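Local coordinates for protein exopolygalacturonate lyase (Vibrio vulnificus, PDB 5A29) that probably cleaves pectate chains by beta-elimination, as a manganese-binding lyase of polysaccharide lyase family 2, at residues K178-A183 with S238-A243; N89-L94 with L108-I113; T54-D59 with R115-N120. All blocks are in the same frame, centred on the assembly; numbering follows the deposited sequence.

Contact 1: residues K178-A183 with S238-A243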
loop_
_atom_site.group_PDB
_atom_site.type_symbol
_atom_site.label_atom_id
_atom_site.label_comp_id
_atom_site.label_asym_id
_atom_site.label_seq_id
_atom_site.Cartn_x
_atom_site.Cartn_y
_atom_site.Cartn_z
ATOM N N LYS A 178 12.759 10.705 -10.753
ATOM C CA LYS A 178 14.186 10.451 -11.126
ATOM C C LYS A 178 15.085 10.401 -9.898
ATOM O O LYS A 178 15.940 9.532 -9.796
ATOM C CB LYS A 178 14.646 11.541 -12.142
ATOM C CG LYS A 178 13.975 11.367 -13.502
ATOM C CD LYS A 178 14.504 12.481 -14.468
ATOM C CE LYS A 178 13.918 12.289 -15.855
ATOM N NZ LYS A 178 14.389 13.354 -16.789
ATOM N N ALA A 179 14.802 11.234 -8.898
ATOM C CA ALA A 179 15.592 11.258 -7.666
ATOM C C ALA A 179 15.295 10.038 -6.828
ATOM O O ALA A 179 16.185 9.501 -6.171
ATOM C CB ALA A 179 15.316 12.527 -6.842
ATOM N N PHE A 180 14.043 9.566 -6.875
ATOM C CA PHE A 180 13.641 8.385 -6.035
ATOM C C PHE A 180 14.473 7.167 -6.565
ATOM O O PHE A 180 15.102 6.431 -5.818
ATOM C CB PHE A 180 12.102 8.217 -6.290
ATOM C CG PHE A 180 11.463 7.018 -5.602
ATOM C CD1 PHE A 180 11.973 6.495 -4.428
ATOM C CD2 PHE A 180 10.301 6.487 -6.121
ATOM C CE1 PHE A 180 11.333 5.425 -3.747
ATOM C CE2 PHE A 180 9.645 5.405 -5.493
ATOM C CZ PHE A 180 10.190 4.841 -4.319
ATOM N N TRP A 181 14.407 6.925 -7.859
ATOM C CA TRP A 181 15.197 5.820 -8.459
ATOM C C TRP A 181 16.712 6.011 -8.169
ATOM O O TRP A 181 17.385 5.093 -7.722
ATOM C CB TRP A 181 14.911 5.701 -9.953
ATOM C CG TRP A 181 13.730 4.823 -10.275
ATOM C CD1 TRP A 181 12.365 5.130 -10.084
ATOM C CD2 TRP A 181 13.775 3.505 -10.832
ATOM N NE1 TRP A 181 11.589 4.054 -10.501
ATOM C CE2 TRP A 181 12.421 3.063 -10.983
ATOM C CE3 TRP A 181 14.834 2.653 -11.271
ATOM C CZ2 TRP A 181 12.107 1.831 -11.532
ATOM C CZ3 TRP A 181 14.524 1.418 -11.803
ATOM C CH2 TRP A 181 13.168 1.014 -11.955
ATOM N N GLN A 182 17.220 7.216 -8.395
ATOM C CA GLN A 182 18.674 7.487 -8.210
ATOM C C GLN A 182 19.105 7.236 -6.764
ATOM O O GLN A 182 20.137 6.645 -6.500
ATOM C CB GLN A 182 18.960 8.946 -8.699
ATOM C CG GLN A 182 20.350 9.489 -8.313
ATOM C CD GLN A 182 21.454 8.929 -9.231
ATOM O OE1 GLN A 182 21.201 8.049 -10.027
ATOM N NE2 GLN A 182 22.677 9.421 -9.084
ATOM N N ALA A 183 18.277 7.577 -5.782
ATOM C CA ALA A 183 18.659 7.426 -4.410
ATOM C C ALA A 183 18.451 6.028 -3.894
ATOM O O ALA A 183 19.035 5.683 -2.914
ATOM C CB ALA A 183 17.873 8.413 -3.515
ATOM N N SER A 238 7.660 -2.327 -5.791
ATOM C CA SER A 238 6.349 -1.969 -6.337
ATOM C C SER A 238 6.279 -0.413 -6.474
ATOM O O SER A 238 5.804 0.090 -7.493
ATOM C CB SER A 238 5.188 -2.530 -5.395
ATOM O OG SER A 238 3.919 -2.234 -6.041
ATOM N N ASP A 239 6.726 0.370 -5.486
ATOM C CA ASP A 239 6.642 1.869 -5.613
ATOM C C ASP A 239 7.567 2.327 -6.750
ATOM O O ASP A 239 7.290 3.298 -7.435
ATOM C CB ASP A 239 7.193 2.538 -4.353
ATOM C CG ASP A 239 6.083 3.068 -3.397
ATOM O OD1 ASP A 239 5.090 3.735 -3.820
ATOM O OD2 ASP A 239 6.278 2.880 -2.207
ATOM N N LEU A 240 8.752 1.718 -6.861
ATOM C CA LEU A 240 9.639 2.106 -7.989
ATOM C C LEU A 240 9.064 1.864 -9.361
ATOM O O LEU A 240 9.166 2.740 -10.223
ATOM C CB LEU A 240 11.028 1.409 -7.858
ATOM C CG LEU A 240 11.831 2.019 -6.678
ATOM C CD1 LEU A 240 12.985 1.066 -6.311
ATOM C CD2 LEU A 240 12.372 3.436 -6.954
ATOM N N ILE A 241 8.427 0.722 -9.531
ATOM C CA ILE A 241 7.791 0.316 -10.804
ATOM C C ILE A 241 6.655 1.326 -11.081
ATOM O O ILE A 241 6.584 1.871 -12.177
ATOM C CB ILE A 241 7.188 -1.102 -10.693
ATOM C CG1 ILE A 241 8.320 -2.188 -10.682
ATOM C CG2 ILE A 241 6.301 -1.425 -11.853
ATOM C CD1 ILE A 241 7.891 -3.470 -10.040
ATOM N N TYR A 242 5.826 1.575 -10.063
ATOM C CA TYR A 242 4.701 2.506 -10.204
ATOM C C TYR A 242 5.224 3.897 -10.650
ATOM O O TYR A 242 4.661 4.507 -11.573
ATOM C CB TYR A 242 3.870 2.575 -8.867
ATOM C CG TYR A 242 2.693 3.576 -8.955
ATOM C CD1 TYR A 242 1.724 3.482 -9.974
ATOM C CD2 TYR A 242 2.536 4.551 -7.969
ATOM C CE1 TYR A 242 0.669 4.405 -10.031
ATOM C CE2 TYR A 242 1.491 5.474 -8.033
ATOM C CZ TYR A 242 0.564 5.378 -9.043
ATOM O OH TYR A 242 -0.428 6.366 -9.138
ATOM N N ALA A 243 6.275 4.389 -9.988
ATOM C CA ALA A 243 6.777 5.745 -10.261
ATOM C C ALA A 243 7.331 5.855 -11.676
ATOM O O ALA A 243 7.016 6.803 -12.385
ATOM C CB ALA A 243 7.791 6.177 -9.243
#
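Asp-239 opens the contact by setting its CB at the edge of the Phe-180 ring, 3.8 Å from CZ, where helices 170-184 and 234-250, two helices of the alpha/alpha barrel of polysaccharide lyase family 2, pack in a buried, roughly antiparallel contact. Their short segments cross at -143° with axes 10.2 Å apart. The carboxylate of Asp-239 turns to the backbone N atoms of His-158 and Tyr-159, so this residue also holds the chain that follows the metal ligand Glu-154 and the tartrate-pocket residue Lys-156.

Leu-240 fills the middle of the interface. With CG anti to its carbonyl carbon (chi1 -71°), its CD2 sits in the angle between two aromatic faces: CD2 stands 3.6 Å from the centroid of the Phe-180 ring and 3.7 Å from that of the five-membered ring of Trp-181, one methyl making a CH-pi contact with each. The single polar link is bent: Trp-181 NE1 donates to Leu-240 O at 2.8 Å with an N-H...O angle of 141°, the oxygen lying near the indole plane while NE1 sits above the plane of the carbonyl.

Ile-241 points away from helix 170-184, to Leu-266 and Met-267 of helix 259-272. One turn on from Asp-239, Ala-243 puts its CB 4.0 Å from CD2 of Phe-180, at the ring edge.

Contact 2: residues N89-L94 with L108-I113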
loop_
_atom_site.group_PDB
_atom_site.type_symbol
_atom_site.label_atom_id
_atom_site.label_comp_id
_atom_site.label_asym_id
_atom_site.label_seq_id
_atom_site.Cartn_x
_atom_site.Cartn_y
_atom_site.Cartn_z
ATOM N N ASN A 89 -4.081 10.207 0.544
ATOM C CA ASN A 89 -5.482 9.821 0.425
ATOM C C ASN A 89 -6.439 10.965 0.731
ATOM O O ASN A 89 -7.543 10.974 0.229
ATOM C CB ASN A 89 -5.814 8.618 1.246
ATOM C CG ASN A 89 -5.126 7.423 0.729
ATOM O OD1 ASN A 89 -5.237 7.103 -0.474
ATOM N ND2 ASN A 89 -4.458 6.691 1.634
ATOM N N PHE A 90 -6.000 11.893 1.563
ATOM C CA PHE A 90 -6.788 13.126 1.750
ATOM C C PHE A 90 -6.815 14.014 0.514
ATOM O O PHE A 90 -7.872 14.561 0.178
ATOM C CB PHE A 90 -6.310 13.891 3.004
ATOM C CG PHE A 90 -7.221 15.044 3.381
ATOM C CD1 PHE A 90 -8.484 14.768 3.949
ATOM C CD2 PHE A 90 -6.882 16.365 3.067
ATOM C CE1 PHE A 90 -9.357 15.829 4.260
ATOM C CE2 PHE A 90 -7.725 17.413 3.390
ATOM C CZ PHE A 90 -8.980 17.139 3.965
ATOM N N LEU A 91 -5.669 14.142 -0.205
ATOM C CA LEU A 91 -5.673 14.761 -1.528
ATOM C C LEU A 91 -6.675 14.106 -2.466
ATOM O O LEU A 91 -7.465 14.802 -3.167
ATOM C CB LEU A 91 -4.287 14.768 -2.160
ATOM C CG LEU A 91 -3.177 15.456 -1.389
ATOM C CD1 LEU A 91 -1.867 15.277 -2.200
ATOM C CD2 LEU A 91 -3.473 16.961 -1.190
ATOM N N ARG A 92 -6.690 12.778 -2.496
ATOM C CA ARG A 92 -7.628 12.081 -3.326
ATOM C C ARG A 92 -9.077 12.358 -2.893
ATOM O O ARG A 92 -9.923 12.400 -3.735
ATOM C CB ARG A 92 -7.362 10.575 -3.326
ATOM C CG ARG A 92 -6.056 10.164 -4.054
ATOM C CD ARG A 92 -5.868 8.630 -3.953
ATOM N NE ARG A 92 -4.628 8.249 -4.705
ATOM C CZ ARG A 92 -3.433 8.032 -4.090
ATOM N NH1 ARG A 92 -3.325 8.079 -2.787
ATOM N NH2 ARG A 92 -2.340 7.695 -4.784
ATOM N N ALA A 93 -9.356 12.456 -1.582
ATOM C CA ALA A 93 -10.737 12.783 -1.157
ATOM C C ALA A 93 -11.120 14.182 -1.590
ATOM O O ALA A 93 -12.243 14.360 -2.051
ATOM C CB ALA A 93 -10.818 12.717 0.374
ATOM N N LEU A 94 -10.185 15.146 -1.505
ATOM C CA LEU A 94 -10.477 16.557 -1.950
ATOM C C LEU A 94 -10.806 16.589 -3.416
ATOM O O LEU A 94 -11.792 17.227 -3.865
ATOM C CB LEU A 94 -9.325 17.497 -1.648
ATOM C CG LEU A 94 -9.062 17.853 -0.188
ATOM C CD1 LEU A 94 -7.807 18.716 -0.064
ATOM C CD2 LEU A 94 -10.271 18.578 0.461
ATOM N N LEU A 108 -9.170 22.929 -5.517
ATOM C CA LEU A 108 -8.293 24.082 -5.425
ATOM C C LEU A 108 -7.525 24.186 -4.111
ATOM O O LEU A 108 -6.393 24.655 -4.088
ATOM C CB LEU A 108 -9.047 25.403 -5.702
ATOM C CG LEU A 108 -9.551 25.562 -7.135
ATOM C CD1 LEU A 108 -10.500 26.776 -7.191
ATOM C CD2 LEU A 108 -8.363 25.675 -8.124
ATOM N N GLU A 109 -8.127 23.744 -3.016
ATOM C CA GLU A 109 -7.447 23.725 -1.750
ATOM C C GLU A 109 -6.364 22.603 -1.780
ATOM O O GLU A 109 -5.282 22.793 -1.222
ATOM C CB GLU A 109 -8.447 23.454 -0.599
ATOM C CG GLU A 109 -7.821 23.353 0.799
ATOM C CD GLU A 109 -7.123 24.649 1.244
ATOM O OE1 GLU A 109 -7.205 25.649 0.494
ATOM O OE2 GLU A 109 -6.464 24.677 2.316
ATOM N N ALA A 110 -6.663 21.473 -2.421
ATOM C CA ALA A 110 -5.614 20.401 -2.613
ATOM C C ALA A 110 -4.401 21.000 -3.381
ATOM O O ALA A 110 -3.226 20.807 -2.983
ATOM C CB ALA A 110 -6.197 19.225 -3.414
ATOM N N VAL A 111 -4.709 21.780 -4.429
ATOM C CA VAL A 111 -3.634 22.487 -5.179
ATOM C C VAL A 111 -2.847 23.427 -4.286
ATOM O O VAL A 111 -1.603 23.351 -4.203
ATOM C CB VAL A 111 -4.161 23.199 -6.427
ATOM C CG1 VAL A 111 -3.043 24.063 -7.106
ATOM C CG2 VAL A 111 -4.729 22.208 -7.410
ATOM N N ARG A 112 -3.559 24.253 -3.511
ATOM C CA ARG A 112 -2.901 25.156 -2.587
ATOM C C ARG A 112 -1.947 24.503 -1.567
ATOM O O ARG A 112 -0.834 25.002 -1.302
ATOM C CB ARG A 112 -3.966 26.037 -1.852
ATOM C CG ARG A 112 -3.375 27.258 -1.133
ATOM C CD ARG A 112 -4.469 28.201 -0.588
ATOM N NE ARG A 112 -4.976 27.611 0.643
ATOM C CZ ARG A 112 -4.499 27.872 1.857
ATOM N NH1 ARG A 112 -3.575 28.792 2.028
ATOM N NH2 ARG A 112 -4.974 27.218 2.911
ATOM N N ILE A 113 -2.402 23.429 -0.933
ATOM C CA ILE A 113 -1.564 22.667 0.007
ATOM C C ILE A 113 -0.319 22.109 -0.739
ATOM O O ILE A 113 0.829 22.137 -0.237
ATOM C CB ILE A 113 -2.358 21.457 0.543
ATOM C CG1 ILE A 113 -3.503 21.977 1.469
ATOM C CG2 ILE A 113 -1.390 20.520 1.296
ATOM C CD1 ILE A 113 -4.633 20.985 1.734
#
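Leu-94 and Ala-110 meet at the centre of this helix pair, a bump of the first helix pressed against a low point of the second. CD1 of Leu-94 rests 3.8 Å from CB of Ala-110, and the same methyl lies equally near the Ala-110 CA, so the leucine reaches down to the backbone. Its position follows from a CG set anti to the carbonyl carbon (chi1 -71°) and an extended chi2. Because the alanine side chain is a single methyl, the helices come close: the axes of the short segments approach to 9.2 Å, running 147° apart in direction.

Around that hollow the neighbours form the walls. Leu-91, one turn before Leu-94, brings its CD2 to 4.2 Å from the Ala-110 CB, and the alanine methyl therefore touches both leucines. On the next turn of the second helix Ile-113 extends CD1 to within 4.3 Å of the Leu-94 CD1, methyl to methyl. No hydrogen bond joins the segments; the contacts across them are apolar. Glu-109 starts toward the first helix but bends its carboxylate off, where Arg-112 grips it side-on with NE and NH2 and Arg-48 makes a further salt bridge.

Helices 88-101 and 105-120 thus form an antiparallel helical hairpin joined by a short connection. Helix 27-46 packs beside it, with Ile-40 against Leu-94 and Leu-44 against Phe-90 and Glu-109, while Phe-164 of helix 162-168 packs on Ala-110 and Val-111.

Contact 3: residues T54-D59 with R115-N120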
loop_
_atom_site.group_PDB
_atom_site.type_symbol
_atom_site.label_atom_id
_atom_site.label_comp_id
_atom_site.label_asym_id
_atom_site.label_seq_id
_atom_site.Cartn_x
_atom_site.Cartn_y
_atom_site.Cartn_z
ATOM N N THR A 54 -0.084 28.066 7.889
ATOM C CA THR A 54 0.446 27.886 6.513
ATOM C C THR A 54 -0.586 26.924 5.877
ATOM O O THR A 54 -1.457 26.419 6.574
ATOM C CB THR A 54 1.846 27.164 6.452
ATOM O OG1 THR A 54 1.752 25.825 6.999
ATOM C CG2 THR A 54 2.942 27.888 7.264
ATOM N N PRO A 55 -0.472 26.658 4.571
ATOM C CA PRO A 55 -1.340 25.616 4.018
ATOM C C PRO A 55 -1.056 24.177 4.499
ATOM O O PRO A 55 -1.877 23.302 4.222
ATOM C CB PRO A 55 -1.103 25.730 2.530
ATOM C CG PRO A 55 -0.679 27.156 2.327
ATOM C CD PRO A 55 0.180 27.450 3.512
ATOM N N LEU A 56 0.060 23.922 5.200
ATOM C CA LEU A 56 0.346 22.545 5.592
ATOM C C LEU A 56 -0.749 21.954 6.488
ATOM O O LEU A 56 -1.391 22.677 7.274
ATOM C CB LEU A 56 1.706 22.413 6.278
ATOM C CG LEU A 56 3.002 22.751 5.537
ATOM C CD1 LEU A 56 4.095 22.420 6.568
ATOM C CD2 LEU A 56 3.116 21.932 4.257
ATOM N N LEU A 57 -0.891 20.636 6.466
ATOM C CA LEU A 57 -1.882 19.937 7.279
ATOM C C LEU A 57 -1.198 19.036 8.275
ATOM O O LEU A 57 -0.155 18.446 7.974
ATOM C CB LEU A 57 -2.776 19.064 6.378
ATOM C CG LEU A 57 -3.897 19.758 5.614
ATOM C CD1 LEU A 57 -4.554 18.733 4.727
ATOM C CD2 LEU A 57 -4.964 20.287 6.571
ATOM N N ALA A 58 -1.842 18.863 9.426
ATOM C CA ALA A 58 -1.485 17.866 10.381
ATOM C C ALA A 58 -1.729 16.472 9.757
ATOM O O ALA A 58 -2.682 16.274 9.027
ATOM C CB ALA A 58 -2.349 18.043 11.639
ATOM N N ASP A 59 -0.910 15.492 10.105
ATOM C CA ASP A 59 -1.246 14.087 9.774
ATOM C C ASP A 59 -2.445 13.539 10.514
ATOM O O ASP A 59 -3.082 12.582 10.063
ATOM C CB ASP A 59 -0.119 13.190 10.238
ATOM C CG ASP A 59 0.998 13.111 9.259
ATOM O OD1 ASP A 59 1.123 14.067 8.474
ATOM O OD2 ASP A 59 1.743 12.060 9.277
ATOM N N ARG A 115 1.032 22.850 -3.663
ATOM C CA ARG A 115 1.952 23.824 -4.256
ATOM C C ARG A 115 2.849 24.390 -3.150
ATOM O O ARG A 115 4.056 24.613 -3.360
ATOM C CB ARG A 115 1.161 24.929 -4.951
ATOM C CG ARG A 115 2.056 25.743 -5.874
ATOM C CD ARG A 115 1.467 27.020 -6.411
ATOM N NE ARG A 115 0.184 26.895 -7.083
ATOM C CZ ARG A 115 -0.021 26.284 -8.243
ATOM N NH1 ARG A 115 0.951 25.609 -8.827
ATOM N NH2 ARG A 115 -1.229 26.292 -8.776
ATOM N N TYR A 116 2.312 24.595 -1.949
ATOM C CA TYR A 116 3.144 25.154 -0.864
ATOM C C TYR A 116 4.211 24.119 -0.381
ATOM O O TYR A 116 5.336 24.474 -0.029
ATOM C CB TYR A 116 2.265 25.546 0.319
ATOM C CG TYR A 116 3.001 26.123 1.502
ATOM C CD1 TYR A 116 3.372 27.489 1.522
ATOM C CD2 TYR A 116 3.357 25.329 2.571
ATOM C CE1 TYR A 116 4.058 28.019 2.629
ATOM C CE2 TYR A 116 4.030 25.839 3.678
ATOM C CZ TYR A 116 4.397 27.193 3.690
ATOM O OH TYR A 116 5.093 27.695 4.776
ATOM N N PHE A 117 3.775 22.863 -0.215
ATOM C CA PHE A 117 4.687 21.785 0.114
ATOM C C PHE A 117 5.836 21.721 -0.920
ATOM O O PHE A 117 7.003 21.685 -0.532
ATOM C CB PHE A 117 3.985 20.396 0.134
ATOM C CG PHE A 117 4.930 19.301 0.579
ATOM C CD1 PHE A 117 5.257 19.158 1.932
ATOM C CD2 PHE A 117 5.662 18.611 -0.362
ATOM C CE1 PHE A 117 6.213 18.215 2.378
ATOM C CE2 PHE A 117 6.629 17.677 0.065
ATOM C CZ PHE A 117 6.881 17.478 1.428
ATOM N N MET A 118 5.488 21.699 -2.201
ATOM C CA MET A 118 6.474 21.520 -3.253
ATOM C C MET A 118 7.349 22.774 -3.428
ATOM O O MET A 118 8.531 22.660 -3.751
ATOM C CB MET A 118 5.806 21.108 -4.568
ATOM C CG MET A 118 5.224 19.682 -4.478
ATOM S SD MET A 118 4.502 18.943 -5.946
ATOM C CE MET A 118 5.967 18.233 -6.642
ATOM N N ASP A 119 6.805 23.957 -3.148
ATOM C CA ASP A 119 7.645 25.180 -3.109
ATOM C C ASP A 119 8.631 25.204 -1.967
ATOM O O ASP A 119 9.642 25.898 -2.050
ATOM C CB ASP A 119 6.800 26.485 -3.104
ATOM C CG ASP A 119 6.092 26.703 -4.420
ATOM O OD1 ASP A 119 6.478 26.038 -5.397
ATOM O OD2 ASP A 119 5.125 27.489 -4.505
ATOM N N ASN A 120 8.366 24.465 -0.899
ATOM C CA ASN A 120 9.149 24.648 0.300
ATOM C C ASN A 120 9.917 23.494 0.851
ATOM O O ASN A 120 10.809 23.705 1.686
ATOM C CB ASN A 120 8.274 25.257 1.389
ATOM C CG ASN A 120 7.871 26.681 1.043
ATOM O OD1 ASN A 120 8.683 27.591 1.201
ATOM N ND2 ASN A 120 6.705 26.856 0.425
#
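Pro-55 sets its CD over the centre of one face of the Tyr-116 ring, 3.7 Å from the centroid and 12° off the normal, a CH-pi contact made by the ring carbon bonded to the proline N. Leu-56 takes the rim of the same ring: its CG is 3.7 Å from CE2, and its CD2 sits near the ring plane beside CD2 of the tyrosine. At the far end Thr-54 crosses the phenol, bringing its CG2 to 3.3 Å from the Tyr-116 OH. Three successive loop residues thus wrap one aromatic side chain. The tyrosine presents itself to them by carrying CG anti to the backbone N (chi1 180°). Leu-56 also reaches the edge of the Phe-117 ring, with CD2 4.2 Å from CD1.

One step outward, polar bonds fix the shapes that meet. Thr-54 OG1 accepts from Leu-56 N at 3.1 Å, folding the loop around Pro-55. On the other face of the tyrosine ring, above its rim, lies Asn-120 ND2, which bonds the Tyr-116 carbonyl oxygen at 2.8 Å, nearly straight at 165°, in the carbonyl plane and on a lone pair. The ring is therefore held between proline and carboxamide.

Farther out, Arg-48 bonds the carbonyl oxygens of Pro-55 and Leu-56, and Phe-84 stacks on Phe-117. The loop's bend is an ST turn at Thr-54, and the contact as a whole is a loop packed on the C-terminal turns of helix 105-120, away from the metal and tartrate sites.

How the contacts relate
From the N terminus, helix 27-46 leads into loop 54-59, which opens contact 3. The chain then runs through strands 60-62, 70-72 and 78-82 and into helix 88-101, where contact 2 begins. Helix 105-120 first closes contact 2 with 108-113 and then, a turn later, contact 3 with 115-120; the short helical hairpin therefore lies within the longer loop. The two also touch, Leu-57 packing on both Phe-90 and Ile-113. Contact 1 follows in series, closing a span of mostly irregular chain between helices 170-184 and 234-250. Its centre lies about 23 Å from that of contact 2, toward the manganese-binding residues.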